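Local atomic coordinates of putative diflavin flavoprotein A 5 (PDB entry 4FEK), a protein that probably carries electrons from NADH to oxygen, reducing it to water, the crystallised fragment holding its N-terminal metallo-beta-lactamase-like domain. Residues 17-22 with 72-77; 46-51 with 144-149; 53-58 with 65-70; 98-101 with 105-108; 116-121 with 127-132. All coordinates share one frame; numbering follows the deposited sequence.

Interaction 1 (17-22 with 72-77)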
# COMPACT_ATOMS: atom_id res chain seq x y z
N ASN A 17 -1.76 -9.55 15.37
CA ASN A 17 -1.14 -10.32 14.30
C ASN A 17 -0.67 -9.47 13.13
O ASN A 17 -0.43 -9.99 12.04
CB ASN A 17 -2.09 -11.39 13.78
CG ASN A 17 -2.41 -12.45 14.82
OD1 ASN A 17 -1.52 -12.92 15.55
ND2 ASN A 17 -3.67 -12.84 14.89
N THR A 18 -0.50 -8.18 13.36
CA THR A 18 -0.13 -7.27 12.27
C THR A 18 1.08 -6.42 12.60
O THR A 18 1.14 -5.77 13.66
CB THR A 18 -1.31 -6.35 11.91
OG1 THR A 18 -2.51 -7.12 11.79
CG2 THR A 18 -1.06 -5.58 10.58
N LYS A 19 2.03 -6.40 11.66
CA LYS A 19 3.21 -5.55 11.74
C LYS A 19 3.39 -4.72 10.47
O LYS A 19 3.00 -5.17 9.39
CB LYS A 19 4.48 -6.39 11.90
CG LYS A 19 4.49 -7.24 13.17
CD LYS A 19 5.81 -8.01 13.29
CE LYS A 19 5.91 -8.70 14.66
NZ LYS A 19 6.95 -9.78 14.67
N VAL A 20 4.01 -3.56 10.62
CA VAL A 20 4.44 -2.74 9.48
C VAL A 20 5.95 -2.86 9.38
O VAL A 20 6.63 -2.98 10.41
CB VAL A 20 3.99 -1.24 9.58
CG1 VAL A 20 4.56 -0.55 10.83
CG2 VAL A 20 4.41 -0.45 8.31
N LEU A 21 6.45 -2.90 8.14
CA LEU A 21 7.85 -2.68 7.84
C LEU A 21 7.92 -1.39 7.03
O LEU A 21 7.41 -1.35 5.92
CB LEU A 21 8.43 -3.83 7.00
CG LEU A 21 8.73 -5.15 7.73
CD1 LEU A 21 7.43 -5.89 8.04
CD2 LEU A 21 9.68 -6.02 6.91
N ARG A 22 8.50 -0.33 7.60
CA ARG A 22 8.64 0.94 6.87
C ARG A 22 10.07 1.06 6.37
O ARG A 22 11.00 1.20 7.16
CB ARG A 22 8.34 2.13 7.77
CG ARG A 22 7.06 2.04 8.57
CD ARG A 22 7.01 3.23 9.54
NE ARG A 22 6.56 4.43 8.89
CZ ARG A 22 7.04 5.66 9.04
NH1 ARG A 22 8.06 5.95 9.84
NH2 ARG A 22 6.49 6.63 8.35
N GLN A 72 12.91 -11.34 6.38
CA GLN A 72 13.48 -12.61 6.83
C GLN A 72 13.65 -12.66 8.34
O GLN A 72 13.56 -13.73 8.94
CB GLN A 72 14.83 -12.86 6.17
CG GLN A 72 14.80 -13.89 5.06
CD GLN A 72 16.19 -14.38 4.65
OE1 GLN A 72 17.20 -13.96 5.20
NE2 GLN A 72 16.23 -15.27 3.67
N GLN A 73 13.90 -11.52 8.96
CA GLN A 73 14.01 -11.47 10.41
C GLN A 73 12.66 -11.49 11.09
O GLN A 73 12.57 -11.79 12.27
CB GLN A 73 14.85 -10.26 10.85
CG GLN A 73 16.29 -10.32 10.33
CD GLN A 73 17.09 -9.05 10.61
OE1 GLN A 73 16.57 -8.08 11.16
NE2 GLN A 73 18.36 -9.06 10.21
N THR A 74 11.59 -11.19 10.35
CA THR A 74 10.26 -11.09 10.94
C THR A 74 9.41 -12.34 10.72
O THR A 74 8.63 -12.74 11.58
CB THR A 74 9.49 -9.90 10.33
OG1 THR A 74 10.33 -8.74 10.33
CG2 THR A 74 8.22 -9.63 11.10
N VAL A 75 9.51 -12.93 9.54
CA VAL A 75 8.67 -14.07 9.22
C VAL A 75 9.50 -15.17 8.55
O VAL A 75 10.53 -14.90 7.93
CB VAL A 75 7.50 -13.68 8.28
CG1 VAL A 75 6.88 -12.35 8.70
CG2 VAL A 75 7.96 -13.57 6.87
N ASN A 76 9.02 -16.40 8.66
CA ASN A 76 9.65 -17.53 8.00
C ASN A 76 9.11 -17.56 6.59
O ASN A 76 7.92 -17.81 6.38
CB ASN A 76 9.28 -18.83 8.75
CG ASN A 76 9.89 -20.07 8.13
OD1 ASN A 76 10.42 -20.05 7.02
ND2 ASN A 76 9.79 -21.19 8.85
N LEU A 77 9.97 -17.31 5.61
CA LEU A 77 9.51 -17.18 4.23
C LEU A 77 8.91 -18.48 3.69
O LEU A 77 8.15 -18.46 2.72
CB LEU A 77 10.62 -16.65 3.31
CG LEU A 77 11.14 -15.26 3.67
CD1 LEU A 77 11.86 -14.63 2.49
CD2 LEU A 77 10.04 -14.35 4.13
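Thr74, in the final turn of helix 61-74, meets Lys19 and Leu21 on strand 18-25, and the three side chains tie the end of the helix to one face of the seven-stranded sheet of the metallo-beta-lactamase alpha/beta fold. The contact is small, burying about 120 Å² in all, and the backbones stay well apart, with Lys19 CA and Thr74 CA 9.0 Å from each other. The hydroxyl of Thr74 turns back along the helix to bond with the carbonyl of Ala70, and this leaves the methyl, which stands opposite the backbone N (chi1 of -48° for OG1), to face the strand. Lys19 stretches out to it along an extended chain, so that the two side chains meet tip to tip: Lys19 CD lies 3.6 Å from Thr74 CG2. The ammonium passes close by, with Lys19 NZ 3.8 Å from the same methyl. Beyond Thr74 the chain turns from this strand, Val75 resting on Val47 of the neighbouring strand and Leu77 on Leu71 of the helix. Leu21, whose side chain also packs on Val9 and Val11 of strand 8-15, makes the looser approach on the buried side of the contact, where its CD2 is 4.4 Å from Thr74 OG1.

Interaction 2 (46-51 with 144-149)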
# COMPACT_ATOMS: atom_id res chain seq x y z
N TYR A 46 3.32 -4.55 4.88
CA TYR A 46 2.65 -5.05 6.07
C TYR A 46 2.65 -6.58 6.08
O TYR A 46 2.73 -7.21 5.03
CB TYR A 46 1.21 -4.52 6.12
CG TYR A 46 1.15 -3.02 6.18
CD1 TYR A 46 1.14 -2.36 7.39
CD2 TYR A 46 1.18 -2.26 5.00
CE1 TYR A 46 1.11 -0.95 7.45
CE2 TYR A 46 1.17 -0.87 5.05
CZ TYR A 46 1.13 -0.22 6.26
OH TYR A 46 1.11 1.16 6.29
N VAL A 47 2.55 -7.16 7.28
CA VAL A 47 2.50 -8.62 7.45
C VAL A 47 1.34 -8.93 8.38
O VAL A 47 1.25 -8.36 9.46
CB VAL A 47 3.79 -9.17 8.10
CG1 VAL A 47 3.73 -10.70 8.14
CG2 VAL A 47 5.03 -8.69 7.34
N ILE A 48 0.41 -9.76 7.92
CA ILE A 48 -0.67 -10.25 8.79
C ILE A 48 -0.48 -11.75 8.99
O ILE A 48 -0.43 -12.52 8.02
CB ILE A 48 -2.07 -10.01 8.19
CG1 ILE A 48 -2.29 -8.53 7.88
CG2 ILE A 48 -3.15 -10.53 9.15
CD1 ILE A 48 -3.44 -8.29 6.87
N GLU A 49 -0.38 -12.18 10.25
CA GLU A 49 -0.15 -13.59 10.53
C GLU A 49 -1.35 -14.23 11.18
O GLU A 49 -1.52 -14.13 12.40
CB GLU A 49 1.05 -13.76 11.47
CG GLU A 49 2.39 -13.45 10.86
CD GLU A 49 3.53 -13.65 11.85
OE1 GLU A 49 3.25 -14.06 13.01
OE2 GLU A 49 4.70 -13.41 11.47
N GLY A 50 -2.19 -14.89 10.40
CA GLY A 50 -3.28 -15.64 10.98
C GLY A 50 -2.85 -17.09 10.98
O GLY A 50 -1.68 -17.40 11.19
N ASP A 51 -3.80 -17.98 10.71
CA ASP A 51 -3.49 -19.34 10.31
C ASP A 51 -2.60 -19.34 9.06
O ASP A 51 -1.67 -20.14 8.95
CB ASP A 51 -4.79 -20.08 10.02
CG ASP A 51 -5.54 -20.46 11.30
OD1 ASP A 51 -4.88 -20.60 12.35
OD2 ASP A 51 -6.78 -20.60 11.25
N HIS A 144 -9.05 -13.03 10.73
CA HIS A 144 -8.50 -12.12 9.72
C HIS A 144 -9.06 -12.44 8.36
O HIS A 144 -8.40 -13.05 7.52
CB HIS A 144 -6.97 -12.16 9.72
CG HIS A 144 -6.37 -11.68 11.00
ND1 HIS A 144 -6.10 -10.35 11.25
CD2 HIS A 144 -6.02 -12.35 12.13
CE1 HIS A 144 -5.59 -10.23 12.46
NE2 HIS A 144 -5.54 -11.42 13.02
N VAL A 145 -10.32 -12.05 8.16
CA VAL A 145 -10.96 -12.16 6.86
C VAL A 145 -10.69 -10.86 6.11
O VAL A 145 -10.99 -9.77 6.60
CB VAL A 145 -12.47 -12.37 7.00
CG1 VAL A 145 -13.11 -12.52 5.62
CG2 VAL A 145 -12.77 -13.60 7.87
N LEU A 146 -10.10 -10.98 4.93
CA LEU A 146 -9.78 -9.82 4.11
C LEU A 146 -10.88 -9.53 3.10
O LEU A 146 -11.27 -10.42 2.34
CB LEU A 146 -8.49 -10.09 3.34
CG LEU A 146 -7.18 -9.65 4.00
CD1 LEU A 146 -7.29 -9.69 5.49
CD2 LEU A 146 -6.01 -10.47 3.49
N LYS A 147 -11.38 -8.30 3.10
CA LYS A 147 -12.31 -7.84 2.08
C LYS A 147 -11.52 -7.02 1.06
O LYS A 147 -10.59 -6.32 1.43
CB LYS A 147 -13.41 -6.97 2.70
CG LYS A 147 -14.20 -7.71 3.79
CD LYS A 147 -15.49 -6.97 4.15
CE LYS A 147 -16.45 -7.88 4.92
NZ LYS A 147 -17.70 -7.15 5.30
N PHE A 148 -11.87 -7.14 -0.22
CA PHE A 148 -11.15 -6.45 -1.29
C PHE A 148 -12.02 -5.44 -2.04
O PHE A 148 -13.14 -5.76 -2.48
CB PHE A 148 -10.53 -7.47 -2.25
CG PHE A 148 -9.46 -8.30 -1.61
CD1 PHE A 148 -9.78 -9.51 -1.00
CD2 PHE A 148 -8.15 -7.86 -1.57
CE1 PHE A 148 -8.79 -10.28 -0.38
CE2 PHE A 148 -7.16 -8.63 -0.95
CZ PHE A 148 -7.49 -9.84 -0.36
N LEU A 149 -11.49 -4.23 -2.19
CA LEU A 149 -12.21 -3.15 -2.84
C LEU A 149 -11.38 -2.60 -3.98
O LEU A 149 -10.52 -1.74 -3.79
CB LEU A 149 -12.55 -2.04 -1.84
CG LEU A 149 -13.38 -2.37 -0.59
CD1 LEU A 149 -12.57 -3.04 0.52
CD2 LEU A 149 -14.06 -1.12 -0.06
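Ile48 lays its branch methyl over one face of the His144 imidazole, and the two residues account for most of the 157 Å² buried here. Ile48 CG2 stands 4.0 Å from the ring centroid and 29° off the ring normal, a CH-pi contact displaced toward one nitrogen: the distance from Ile48 CG2 to His144 ND1 is 3.6 Å. The methyl takes the position opposite the backbone N, whereas CG1 lies beside that nitrogen (chi1 -56°) and leads the other arm of Ile48 elsewhere. This arm finds Leu146, the third contributor, in an apolar contact of 4.3 Å between Ile48 CD1 and Leu146 CD1. Gly50 completes the patch more loosely, its CA 4.4 Å from His144 CD2, where the two backbones come nearest.

Strand 41-49 belongs to the seven-stranded sheet and strand 145-150 to the five-stranded one, so the contact lies in the interface between the two sheets of the alpha-beta/beta-alpha sandwich characteristic of the metallo-beta-lactamase fold. The histidine is gripped by polar partners as well: ND1 bonds to the carboxylate of Asp164, and NE2 to the side-chain amide of Asn17. With the amide nitrogen as donor to NE2, the bonding is consistent with a proton on ND1, pointed at the carboxylate. The two nitrogens of this buried ring are thus satisfied and its rotation is fixed, leaving a face for the aliphatic methyl of Ile48.

Interaction 3 (53-58 with 65-70)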
# COMPACT_ATOMS: atom_id res chain seq x y z
N THR A 53 -0.26 -16.71 6.37
CA THR A 53 0.47 -15.44 6.42
C THR A 53 0.42 -14.69 5.08
O THR A 53 0.63 -15.26 4.01
CB THR A 53 1.94 -15.63 6.91
OG1 THR A 53 1.93 -16.05 8.27
CG2 THR A 53 2.70 -14.32 6.84
N ALA A 54 0.10 -13.40 5.13
CA ALA A 54 0.13 -12.55 3.95
C ALA A 54 1.02 -11.33 4.16
O ALA A 54 1.06 -10.74 5.24
CB ALA A 54 -1.30 -12.09 3.57
N ILE A 55 1.73 -10.96 3.10
CA ILE A 55 2.41 -9.69 3.08
C ILE A 55 1.67 -8.75 2.13
O ILE A 55 1.10 -9.16 1.12
CB ILE A 55 3.91 -9.80 2.73
CG1 ILE A 55 4.12 -10.36 1.34
CG2 ILE A 55 4.63 -10.73 3.74
CD1 ILE A 55 5.63 -10.62 1.06
N ILE A 56 1.69 -7.48 2.47
CA ILE A 56 1.02 -6.49 1.65
C ILE A 56 2.02 -5.46 1.14
O ILE A 56 2.74 -4.87 1.94
CB ILE A 56 -0.09 -5.80 2.44
CG1 ILE A 56 -1.19 -6.82 2.76
CG2 ILE A 56 -0.63 -4.59 1.64
CD1 ILE A 56 -2.12 -6.41 3.88
N ASP A 57 2.09 -5.29 -0.18
CA ASP A 57 2.93 -4.27 -0.84
C ASP A 57 4.45 -4.25 -0.59
O ASP A 57 4.97 -3.31 0.01
CB ASP A 57 2.38 -2.86 -0.57
CG ASP A 57 1.06 -2.60 -1.30
OD1 ASP A 57 0.92 -3.10 -2.44
OD2 ASP A 57 0.17 -1.91 -0.75
N PRO A 58 5.18 -5.27 -1.09
CA PRO A 58 6.65 -5.24 -1.09
C PRO A 58 7.16 -4.03 -1.89
O PRO A 58 6.58 -3.72 -2.94
CB PRO A 58 7.04 -6.53 -1.83
CG PRO A 58 5.82 -7.40 -1.80
CD PRO A 58 4.64 -6.44 -1.82
N LYS A 65 16.78 -4.94 -1.08
CA LYS A 65 17.73 -5.66 -0.24
C LYS A 65 17.45 -5.50 1.24
O LYS A 65 17.35 -6.49 1.96
CB LYS A 65 19.18 -5.27 -0.54
CG LYS A 65 20.19 -6.06 0.29
CD LYS A 65 21.62 -5.58 0.08
CE LYS A 65 22.64 -6.45 0.81
NZ LYS A 65 22.80 -7.80 0.20
N ILE A 66 17.30 -4.26 1.72
CA ILE A 66 17.04 -4.08 3.15
C ILE A 66 15.65 -4.57 3.55
O ILE A 66 15.45 -5.03 4.67
CB ILE A 66 17.27 -2.62 3.63
CG1 ILE A 66 16.37 -1.65 2.88
CG2 ILE A 66 18.73 -2.22 3.47
CD1 ILE A 66 16.47 -0.22 3.40
N TYR A 67 14.70 -4.48 2.62
CA TYR A 67 13.39 -5.03 2.85
C TYR A 67 13.43 -6.54 3.11
O TYR A 67 12.90 -7.02 4.11
CB TYR A 67 12.50 -4.76 1.65
CG TYR A 67 11.16 -5.43 1.79
CD1 TYR A 67 10.27 -5.04 2.78
CD2 TYR A 67 10.80 -6.47 0.94
CE1 TYR A 67 9.04 -5.65 2.92
CE2 TYR A 67 9.58 -7.10 1.07
CZ TYR A 67 8.70 -6.68 2.06
OH TYR A 67 7.48 -7.31 2.16
N LEU A 68 14.05 -7.28 2.20
CA LEU A 68 14.11 -8.74 2.33
C LEU A 68 14.85 -9.20 3.59
O LEU A 68 14.43 -10.18 4.23
CB LEU A 68 14.73 -9.35 1.08
CG LEU A 68 13.85 -9.21 -0.17
CD1 LEU A 68 14.60 -9.69 -1.40
CD2 LEU A 68 12.52 -9.95 -0.00
N GLU A 69 15.94 -8.52 3.92
CA GLU A 69 16.65 -8.79 5.19
C GLU A 69 15.74 -8.61 6.40
O GLU A 69 15.71 -9.48 7.27
CB GLU A 69 17.88 -7.89 5.33
CG GLU A 69 18.94 -8.14 4.25
CD GLU A 69 20.33 -7.65 4.66
OE1 GLU A 69 20.55 -7.39 5.87
OE2 GLU A 69 21.21 -7.52 3.77
N ALA A 70 15.01 -7.50 6.47
CA ALA A 70 14.08 -7.27 7.57
C ALA A 70 12.92 -8.29 7.58
O ALA A 70 12.48 -8.76 8.64
CB ALA A 70 13.53 -5.83 7.54
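Tyr67 on helix 61-74 reaches down to Ile55 and Pro58, joining the helix to the strand that precedes it in the beta-alpha-beta unit of strand 53-56, helix 61-74 and strand 80-84. The close-packed part is all Tyr67. With CG set opposite the backbone N (chi1 175°), the ring projects from the helix toward the sheet, and Pro58 lies obliquely against its far end: Pro58 CB is 3.9 Å from Tyr67 CE2, and Pro58 CA is 4.0 Å from Tyr67 CZ. Beyond the ring, the phenol oxygen comes up to the end of Ile55, whose CD1 is 3.9 Å from Tyr67 OH, the two side chains crossing at a slant. This oxygen of a buried residue shares a hydrogen bond with the hydroxyl of Ser45. Leu99 of helix 93-102 packs on both Ile55 and Pro58 and so continues the apolar patch toward the next helix.

Two residues to either side of Tyr67, on the face of the helix turned from the sheet, Lys65 and Glu69 project into solvent, far from the strand, and are linked to each other along the helix surface. Their backbones share the regular helical bond from Glu69 N to Lys65 O, and their charged ends form a long salt bridge, with Lys65 NZ 3.9 Å from Glu69 OE2.

Interaction 4 (98-101 with 105-108)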
# COMPACT_ATOMS: atom_id res chain seq x y z
N ALA A 98 12.74 -11.73 -6.41
CA ALA A 98 13.48 -12.24 -5.25
C ALA A 98 12.59 -13.01 -4.28
O ALA A 98 12.98 -14.08 -3.78
CB ALA A 98 14.18 -11.10 -4.53
N LEU A 99 11.39 -12.49 -4.04
CA LEU A 99 10.41 -13.16 -3.20
C LEU A 99 10.08 -14.53 -3.73
O LEU A 99 10.07 -15.49 -2.97
CB LEU A 99 9.12 -12.33 -3.08
CG LEU A 99 9.16 -11.24 -2.03
CD1 LEU A 99 7.91 -10.39 -2.11
CD2 LEU A 99 9.30 -11.84 -0.64
N LEU A 100 9.79 -14.60 -5.03
CA LEU A 100 9.49 -15.86 -5.72
C LEU A 100 10.59 -16.89 -5.51
O LEU A 100 10.30 -18.06 -5.22
CB LEU A 100 9.33 -15.62 -7.22
CG LEU A 100 7.97 -15.80 -7.89
CD1 LEU A 100 6.97 -16.45 -6.95
CD2 LEU A 100 7.47 -14.47 -8.41
N GLU A 101 11.84 -16.48 -5.67
CA GLU A 101 12.97 -17.39 -5.47
C GLU A 101 13.02 -17.89 -4.04
O GLU A 101 13.29 -19.06 -3.81
CB GLU A 101 14.30 -16.73 -5.85
CG GLU A 101 14.32 -16.14 -7.26
CD GLU A 101 15.55 -16.54 -8.06
OE1 GLU A 101 16.31 -17.41 -7.59
OE2 GLU A 101 15.74 -15.98 -9.17
N GLN A 105 6.29 -20.93 -3.22
CA GLN A 105 4.91 -21.31 -2.95
C GLN A 105 3.90 -20.14 -2.89
O GLN A 105 2.69 -20.36 -2.85
CB GLN A 105 4.84 -22.11 -1.64
CG GLN A 105 4.77 -21.25 -0.37
CD GLN A 105 6.12 -20.74 0.10
OE1 GLN A 105 7.16 -21.06 -0.48
NE2 GLN A 105 6.12 -19.94 1.16
N ILE A 106 4.38 -18.90 -2.88
CA ILE A 106 3.46 -17.76 -2.69
C ILE A 106 2.39 -17.63 -3.76
O ILE A 106 2.59 -18.02 -4.92
CB ILE A 106 4.21 -16.42 -2.63
CG1 ILE A 106 5.04 -16.22 -3.89
CG2 ILE A 106 5.08 -16.37 -1.42
CD1 ILE A 106 5.87 -14.93 -3.87
N THR A 107 1.26 -17.06 -3.37
CA THR A 107 0.23 -16.72 -4.33
C THR A 107 0.08 -15.21 -4.35
O THR A 107 0.00 -14.57 -3.30
CB THR A 107 -1.13 -17.38 -4.01
OG1 THR A 107 -1.00 -18.79 -4.20
CG2 THR A 107 -2.22 -16.86 -4.96
N PHE A 108 0.13 -14.65 -5.54
CA PHE A 108 -0.09 -13.24 -5.74
C PHE A 108 -1.58 -12.94 -5.73
O PHE A 108 -2.38 -13.65 -6.36
CB PHE A 108 0.55 -12.79 -7.06
CG PHE A 108 2.04 -12.76 -7.01
CD1 PHE A 108 2.78 -13.82 -7.50
CD2 PHE A 108 2.69 -11.70 -6.41
CE1 PHE A 108 4.16 -13.81 -7.43
CE2 PHE A 108 4.07 -11.68 -6.33
CZ PHE A 108 4.81 -12.73 -6.85
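Leu99 and Leu100, adjacent on helix 93-102, approach Ile106 and Phe108 where the chain comes back as strand 107-111, and about 186 Å² is buried between them. Leu99 contributes its base: Leu99 CB is 4.2 Å from Ile106 CD1, and the delta methyl of the isoleucine also lies near the backbone there. That methyl is brought against the helix by an Ile106 CG1 held between the backbone N and the carbonyl carbon (chi1 57°).

Leu100 carries the larger share. The Leu100 side chain crosses that of Ile106 at about a right angle, with Leu100 CD1 3.6 Å from Ile106 CD1 and as near to Ile106 CG1. The other branch comes to the edge of the phenylalanine ring, close to the ring plane, where Leu100 CD2 is 3.5 Å from Phe108 CE1; CZ is equally close, so the methyl sits at the rim of the ring between those two carbons. Leu100 is modelled with torsions away from the staggered values, chi1 -113° and chi2 -10°, which may reflect strain or an uncertain fit of the side chain.

The contact closes the second half of the beta-alpha-beta unit of strand 80-84, helix 93-102 and strand 107-111. Ile106 and Phe108 pack as well on Val83 of the preceding strand. To one flank, Leu99 touches Leu68 and Leu71 of helix 61-74; to another, Leu100 meets Phe122 and Leu127, which join helix 112-121 to strand 129-132.

Interaction 5 (116-121 with 127-132)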
# COMPACT_ATOMS: atom_id res chain seq x y z
N GLY A 116 -2.51 -9.91 -15.72
CA GLY A 116 -1.86 -10.03 -17.01
C GLY A 116 -0.44 -9.49 -17.00
O GLY A 116 0.47 -10.14 -17.51
N ASP A 117 -0.26 -8.31 -16.40
CA ASP A 117 1.06 -7.68 -16.24
C ASP A 117 2.04 -8.56 -15.47
O ASP A 117 3.22 -8.64 -15.83
CB ASP A 117 0.93 -6.37 -15.46
CG ASP A 117 0.18 -5.30 -16.24
OD1 ASP A 117 0.25 -5.31 -17.48
OD2 ASP A 117 -0.46 -4.44 -15.59
N LEU A 118 1.56 -9.18 -14.41
CA LEU A 118 2.40 -10.08 -13.62
C LEU A 118 2.89 -11.25 -14.45
O LEU A 118 4.09 -11.55 -14.47
CB LEU A 118 1.61 -10.63 -12.43
CG LEU A 118 1.82 -9.90 -11.12
CD1 LEU A 118 0.99 -10.55 -10.02
CD2 LEU A 118 3.31 -9.89 -10.77
N ARG A 119 1.96 -11.93 -15.12
CA ARG A 119 2.30 -13.13 -15.88
C ARG A 119 3.27 -12.80 -17.01
O ARG A 119 4.14 -13.60 -17.34
CB ARG A 119 1.04 -13.82 -16.43
CG ARG A 119 0.16 -14.46 -15.37
CD ARG A 119 -0.87 -15.43 -15.95
NE ARG A 119 -1.83 -15.89 -14.94
CZ ARG A 119 -1.60 -16.85 -14.05
NH1 ARG A 119 -0.42 -17.47 -14.03
NH2 ARG A 119 -2.54 -17.19 -13.17
N ALA A 120 3.14 -11.61 -17.57
CA ALA A 120 4.05 -11.17 -18.62
C ALA A 120 5.44 -10.86 -18.09
O ALA A 120 6.43 -11.03 -18.80
CB ALA A 120 3.48 -9.98 -19.37
N ALA A 121 5.53 -10.40 -16.84
CA ALA A 121 6.82 -10.10 -16.23
C ALA A 121 7.59 -11.37 -15.86
O ALA A 121 8.80 -11.33 -15.67
CB ALA A 121 6.66 -9.21 -14.99
N LEU A 127 3.13 -18.62 -12.60
CA LEU A 127 2.76 -17.88 -11.40
C LEU A 127 1.44 -18.36 -10.82
O LEU A 127 0.52 -18.72 -11.56
CB LEU A 127 2.67 -16.38 -11.71
CG LEU A 127 3.77 -15.44 -11.21
CD1 LEU A 127 5.16 -16.06 -11.29
CD2 LEU A 127 3.71 -14.11 -11.98
N ASN A 128 1.37 -18.40 -9.50
CA ASN A 128 0.10 -18.57 -8.81
C ASN A 128 -0.49 -17.18 -8.56
O ASN A 128 0.10 -16.38 -7.84
CB ASN A 128 0.33 -19.29 -7.49
CG ASN A 128 1.11 -20.59 -7.66
OD1 ASN A 128 0.90 -21.31 -8.63
ND2 ASN A 128 2.02 -20.87 -6.73
N ILE A 129 -1.63 -16.88 -9.19
CA ILE A 129 -2.26 -15.57 -9.00
C ILE A 129 -3.73 -15.71 -8.60
O ILE A 129 -4.49 -16.49 -9.20
CB ILE A 129 -2.15 -14.71 -10.27
CG1 ILE A 129 -0.70 -14.59 -10.71
CG2 ILE A 129 -2.75 -13.32 -10.05
CD1 ILE A 129 -0.53 -13.87 -11.98
N LEU A 130 -4.13 -14.96 -7.58
CA LEU A 130 -5.51 -14.92 -7.14
C LEU A 130 -6.10 -13.53 -7.41
O LEU A 130 -5.93 -12.60 -6.62
CB LEU A 130 -5.57 -15.25 -5.66
CG LEU A 130 -6.93 -15.32 -4.98
CD1 LEU A 130 -7.93 -16.08 -5.84
CD2 LEU A 130 -6.75 -15.99 -3.63
N PRO A 131 -6.76 -13.36 -8.56
CA PRO A 131 -7.32 -12.01 -8.77
C PRO A 131 -8.56 -11.74 -7.90
O PRO A 131 -9.34 -12.65 -7.63
CB PRO A 131 -7.65 -11.99 -10.26
CG PRO A 131 -7.74 -13.44 -10.67
CD PRO A 131 -6.85 -14.22 -9.75
N MSE A 132 -8.70 -10.52 -7.41
CA MSE A 132 -9.84 -10.21 -6.55
C MSE A 132 -10.74 -9.18 -7.24
O MSE A 132 -10.32 -8.08 -7.57
CB MSE A 132 -9.38 -9.71 -5.17
CG MSE A 132 -8.59 -10.74 -4.35
SE MSE A 132 -9.60 -12.34 -3.84
CE MSE A 132 -8.40 -13.04 -2.46
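A single hydrogen bond crosses between Arg119 and Leu127, from NH1 of the guanidinium to the backbone carbonyl, with Arg119 NH1 2.9 Å from Leu127 O. It is moderately bent, at 148° about the hydrogen, and the oxygen lies near the edge of the guanidinium but 21° out of its plane. The donor in turn approaches tilted from the carbonyl plane.

The same guanidinium is covered on one face by aliphatic carbon. Ile129 CD1 sits 3.7 Å above the plane of the Arg119 guanidinium, over its centre, and the chain leading there is brushed by the same methyl, 3.5 Å from Arg119 CG. The extended run from CG to NE brings the guanidinium over Ile129, the two side chains coming from opposite directions. All this belongs to the beta-alpha-beta unit of strand 107-111, helix 112-121 and strand 129-132, whose last strand is the outermost of its sheet in this chain.

Apolar contacts lie on the buried side, where Leu118 points in from the helix. Its CB is 3.9 Å from Ile129 CD1, the two side chains crossing aslant. Leu127 packs alongside, with its CD2 4.1 Å from Leu118 CB. The same methyl makes a van der Waals contact with the helix backbone, Leu127 CD2 lying 3.6 Å from Leu118 O.

Interactions 1 and 3 share helix 61-74, their centres about 7 Å apart, with Leu21 CD2 3.9 Å from Ala70 CB. Interactions 3, 4 and 5 follow one another across the seven-stranded sheet, with strand 80-84 between the strands of 3 and 4: Leu68 CD1 lies 3.5 Å from Ala98 CB, and backbone pairing of Phe108 with Asn128 and Leu130 connects 4 with 5. Interaction 2 joins this sheet to the second, its strand 41-49 lying between those of interactions 1 and 3, and touches interaction 5, where Phe148 CE1 is 3.5 Å from CE of selenomethionine Met132. Interactions 1 and 5 are farthest apart, centres about 23 Å. None of the five includes a metal ion.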